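Local structure of putative cathepsin d (Ixodes ricinus, 5N7Q) at residues Pro139-Met144 with Gly148-Gln153. The protein probably cleaves proteins as a cathepsin D-like aspartic endopeptidase and binds the inhibitor pepstatin A. Sequence-based numbering, arbitrary orientation.
Sequences PVFDNM and GLLGEQ
Phe141, one residue into helix 140-146, reaches the chain beyond the helix end through ring atom CE1, 3.8 Å from Leu150 CD2. Its CG stands anti to the backbone N (chi1 -169°), which brings the end of the ring nearer to Leu150, and the two side chains cross obliquely. The same ring packs edge-to-face with Phe156 and touches Phe174 of strand 170-174. Asp142 forms a salt bridge with Arg328, and Asn143 ND2 is hydrogen-bonded to Gln103 OE1.

Met144 makes most of the contact. Its CB sits 3.7 Å from Leu150 CD2, the same methyl that touches Phe141 CE1. Further out, the bend at chi3 (89°) sets CE 4.1 Å from Leu150 CD1, while Met144 CG meets Leu149 CD1 at the same distance; the methionine runs roughly at right angles to both leucines. Tyr6 of strand 6-13 touches Met144 and Leu150 and bonds through its hydroxyl to Leu149 O.

The backbone closes the group: Leu149 N donates a hydrogen bond to Met144 O over 3.0 Å. Leu149 CB and CG lie beside that same oxygen. Gly148, with positive phi, ends the helix in a Schellman motif and begins a type I turn to Gly151. The apolar contacts of Met144 with Leu149 and Leu150 pack beside this motif, a helix-ending turn from which the chain of the pepsin-like aspartic protease fold heads for strand 155-160.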
ATOM      1  N   PRO A 139     -11.165   4.097 -11.433  1.00  8.23           N
ATOM      2  CA  PRO A 139     -10.645   3.053 -10.553  1.00  8.23           C
ATOM      3  C   PRO A 139     -11.701   2.075 -10.071  1.00  7.95           C
ATOM      4  O   PRO A 139     -12.901   2.359 -10.082  1.00  8.41           O
ATOM      5  CB  PRO A 139     -10.088   3.834  -9.365  1.00  8.17           C
ATOM      6  CG  PRO A 139      -9.851   5.222  -9.893  1.00  8.04           C
ATOM      7  CD  PRO A 139     -10.998   5.428 -10.836  1.00  8.05           C
ATOM      8  N   VAL A 140     -11.235   0.907  -9.672  1.00  8.08           N
ATOM      9  CA  VAL A 140     -12.103  -0.170  -9.236  1.00  8.45           C
ATOM     10  C   VAL A 140     -13.076   0.285  -8.155  1.00  8.01           C
ATOM     11  O   VAL A 140     -14.289   0.077  -8.289  1.00  7.99           O
ATOM     12  CB  VAL A 140     -11.303  -1.400  -8.780  1.00  9.45           C
ATOM     13  CG1 VAL A 140     -12.230  -2.450  -8.192  1.00 10.09           C
ATOM     14  CG2 VAL A 140     -10.560  -2.004  -9.956  1.00  9.27           C
ATOM     15  N   PHE A 141     -12.581   0.965  -7.114  1.00  7.66           N
ATOM     16  CA  PHE A 141     -13.472   1.317  -6.016  1.00  8.33           C
ATOM     17  C   PHE A 141     -14.485   2.347  -6.479  1.00  8.26           C
ATOM     18  O   PHE A 141     -15.644   2.317  -6.089  1.00  8.57           O
ATOM     19  CB  PHE A 141     -12.744   1.837  -4.795  1.00  8.02           C
ATOM     20  CG  PHE A 141     -13.612   1.951  -3.563  1.00  8.33           C
ATOM     21  CD1 PHE A 141     -14.171   0.809  -2.973  1.00  8.72           C
ATOM     22  CD2 PHE A 141     -13.864   3.184  -2.965  1.00  8.41           C
ATOM     23  CE1 PHE A 141     -14.969   0.890  -1.839  1.00  8.77           C
ATOM     24  CE2 PHE A 141     -14.638   3.270  -1.818  1.00  8.55           C
ATOM     25  CZ  PHE A 141     -15.185   2.111  -1.245  1.00  8.36           C
ATOM     26  N   ASP A 142     -14.030   3.292  -7.307  1.00  8.70           N
ATOM     27  CA  ASP A 142     -14.953   4.264  -7.870  1.00  9.40           C
ATOM     28  C   ASP A 142     -16.067   3.626  -8.702  1.00  9.68           C
ATOM     29  O   ASP A 142     -17.234   4.047  -8.662  1.00  9.92           O
ATOM     30  CB  ASP A 142     -14.165   5.223  -8.747  1.00  9.83           C
ATOM     31  CG  ASP A 142     -13.469   6.278  -7.935  1.00  9.97           C
ATOM     32  OD1 ASP A 142     -12.499   5.927  -7.235  1.00 10.12           O
ATOM     33  OD2 ASP A 142     -13.926   7.433  -7.954  1.00 11.10           O
ATOM     34  N   ASN A 143     -15.693   2.601  -9.459  1.00  9.70           N
ATOM     35  CA  ASN A 143     -16.659   1.843 -10.266  1.00 10.31           C
ATOM     36  C   ASN A 143     -17.651   1.061  -9.370  1.00  9.85           C
ATOM     37  O   ASN A 143     -18.857   1.049  -9.638  1.00  9.50           O
ATOM     38  CB  ASN A 143     -15.904   0.908 -11.214  1.00 11.11           C
ATOM     39  CG  ASN A 143     -16.618   0.688 -12.526  1.00 12.57           C
ATOM     40  OD1 ASN A 143     -17.610   1.357 -12.840  1.00 13.99           O
ATOM     41  ND2 ASN A 143     -16.121  -0.262 -13.302  1.00 13.09           N
ATOM     42  N   MET A 144     -17.160   0.482  -8.275  1.00  9.59           N
ATOM     43  CA  MET A 144     -18.021  -0.128  -7.262  1.00 10.41           C
ATOM     44  C   MET A 144     -19.020   0.887  -6.723  1.00 10.31           C
ATOM     45  O   MET A 144     -20.225   0.586  -6.631  1.00 10.22           O
ATOM     46  CB  MET A 144     -17.188  -0.708  -6.125  1.00 11.07           C
ATOM     47  CG  MET A 144     -16.390  -1.925  -6.544  1.00 11.80           C
ATOM     48  SD  MET A 144     -15.247  -2.503  -5.282  1.00 14.11           S
ATOM     49  CE  MET A 144     -16.287  -3.623  -4.365  1.00 15.43           C
ATOM     50  N   GLY A 148     -23.248   1.175  -7.099  1.00 11.62           N
ATOM     51  CA  GLY A 148     -23.950   1.063  -5.840  1.00 11.56           C
ATOM     52  C   GLY A 148     -23.653  -0.174  -5.040  1.00 12.03           C
ATOM     53  O   GLY A 148     -24.421  -0.538  -4.129  1.00 13.10           O
ATOM     54  N   LEU A 149     -22.506  -0.801  -5.288  1.00 11.82           N
ATOM     55  CA  LEU A 149     -22.226  -2.107  -4.693  1.00 12.18           C
ATOM     56  C   LEU A 149     -21.918  -2.059  -3.196  1.00 12.36           C
ATOM     57  O   LEU A 149     -21.979  -3.080  -2.536  1.00 13.10           O
ATOM     58  CB  LEU A 149     -21.066  -2.782  -5.420  1.00 12.61           C
ATOM     59  CG  LEU A 149     -21.258  -2.976  -6.925  1.00 13.53           C
ATOM     60  CD1 LEU A 149     -20.035  -3.638  -7.517  1.00 14.26           C
ATOM     61  CD2 LEU A 149     -22.520  -3.788  -7.188  1.00 14.17           C
ATOM     62  N   LEU A 150     -21.607  -0.880  -2.674  1.00 12.19           N
ATOM     63  CA  LEU A 150     -21.354  -0.698  -1.237  1.00 12.60           C
ATOM     64  C   LEU A 150     -22.570  -0.161  -0.489  1.00 13.07           C
ATOM     65  O   LEU A 150     -22.485   0.173   0.703  1.00 13.33           O
ATOM     66  CB  LEU A 150     -20.183   0.261  -1.006  1.00 12.64           C
ATOM     67  CG  LEU A 150     -18.800  -0.061  -1.596  1.00 12.60           C
ATOM     68  CD1 LEU A 150     -18.527  -1.554  -1.652  1.00 12.67           C
ATOM     69  CD2 LEU A 150     -18.560   0.573  -2.952  1.00 12.82           C
ATOM     70  N   GLY A 151     -23.713  -0.070  -1.149  1.00 13.61           N
ATOM     71  CA  GLY A 151     -24.851   0.535  -0.492  1.00 13.61           C
ATOM     72  C   GLY A 151     -24.541   1.971  -0.162  1.00 13.41           C
ATOM     73  O   GLY A 151     -24.086   2.734  -1.034  1.00 14.53           O
ATOM     74  N   GLU A 152     -24.758   2.334   1.099  1.00 14.60           N
ATOM     75  CA  GLU A 152     -24.485   3.674   1.612  1.00 15.87           C
ATOM     76  C   GLU A 152     -23.190   3.814   2.415  1.00 14.50           C
ATOM     77  O   GLU A 152     -22.970   4.844   3.062  1.00 16.02           O
ATOM     78  CB  GLU A 152     -25.651   4.121   2.482  1.00 19.73           C
ATOM     79  CG  GLU A 152     -26.973   4.141   1.752  1.00 24.28           C
ATOM     80  CD  GLU A 152     -27.026   5.268   0.766  1.00 27.12           C
ATOM     81  OE1 GLU A 152     -26.771   6.423   1.183  1.00 33.44           O
ATOM     82  OE2 GLU A 152     -27.302   5.003  -0.424  1.00 33.72           O
ATOM     83  N   GLN A 153     -22.340   2.787   2.381  1.00 11.53           N
ATOM     84  CA  GLN A 153     -21.123   2.764   3.176  1.00 10.81           C
ATOM     85  C   GLN A 153     -19.919   2.706   2.235  1.00  9.76           C
ATOM     86  O   GLN A 153     -19.313   1.644   2.040  1.00  9.67           O
ATOM     87  CB  GLN A 153     -21.191   1.583   4.151  1.00 10.65           C
ATOM     88  CG  GLN A 153     -19.981   1.349   5.052  1.00 10.17           C
ATOM     89  CD  GLN A 153     -19.613   2.529   5.948  1.00 10.58           C
ATOM     90  OE1 GLN A 153     -19.737   3.690   5.556  1.00 12.19           O
ATOM     91  NE2 GLN A 153     -19.120   2.235   7.154  1.00 10.88           N
TER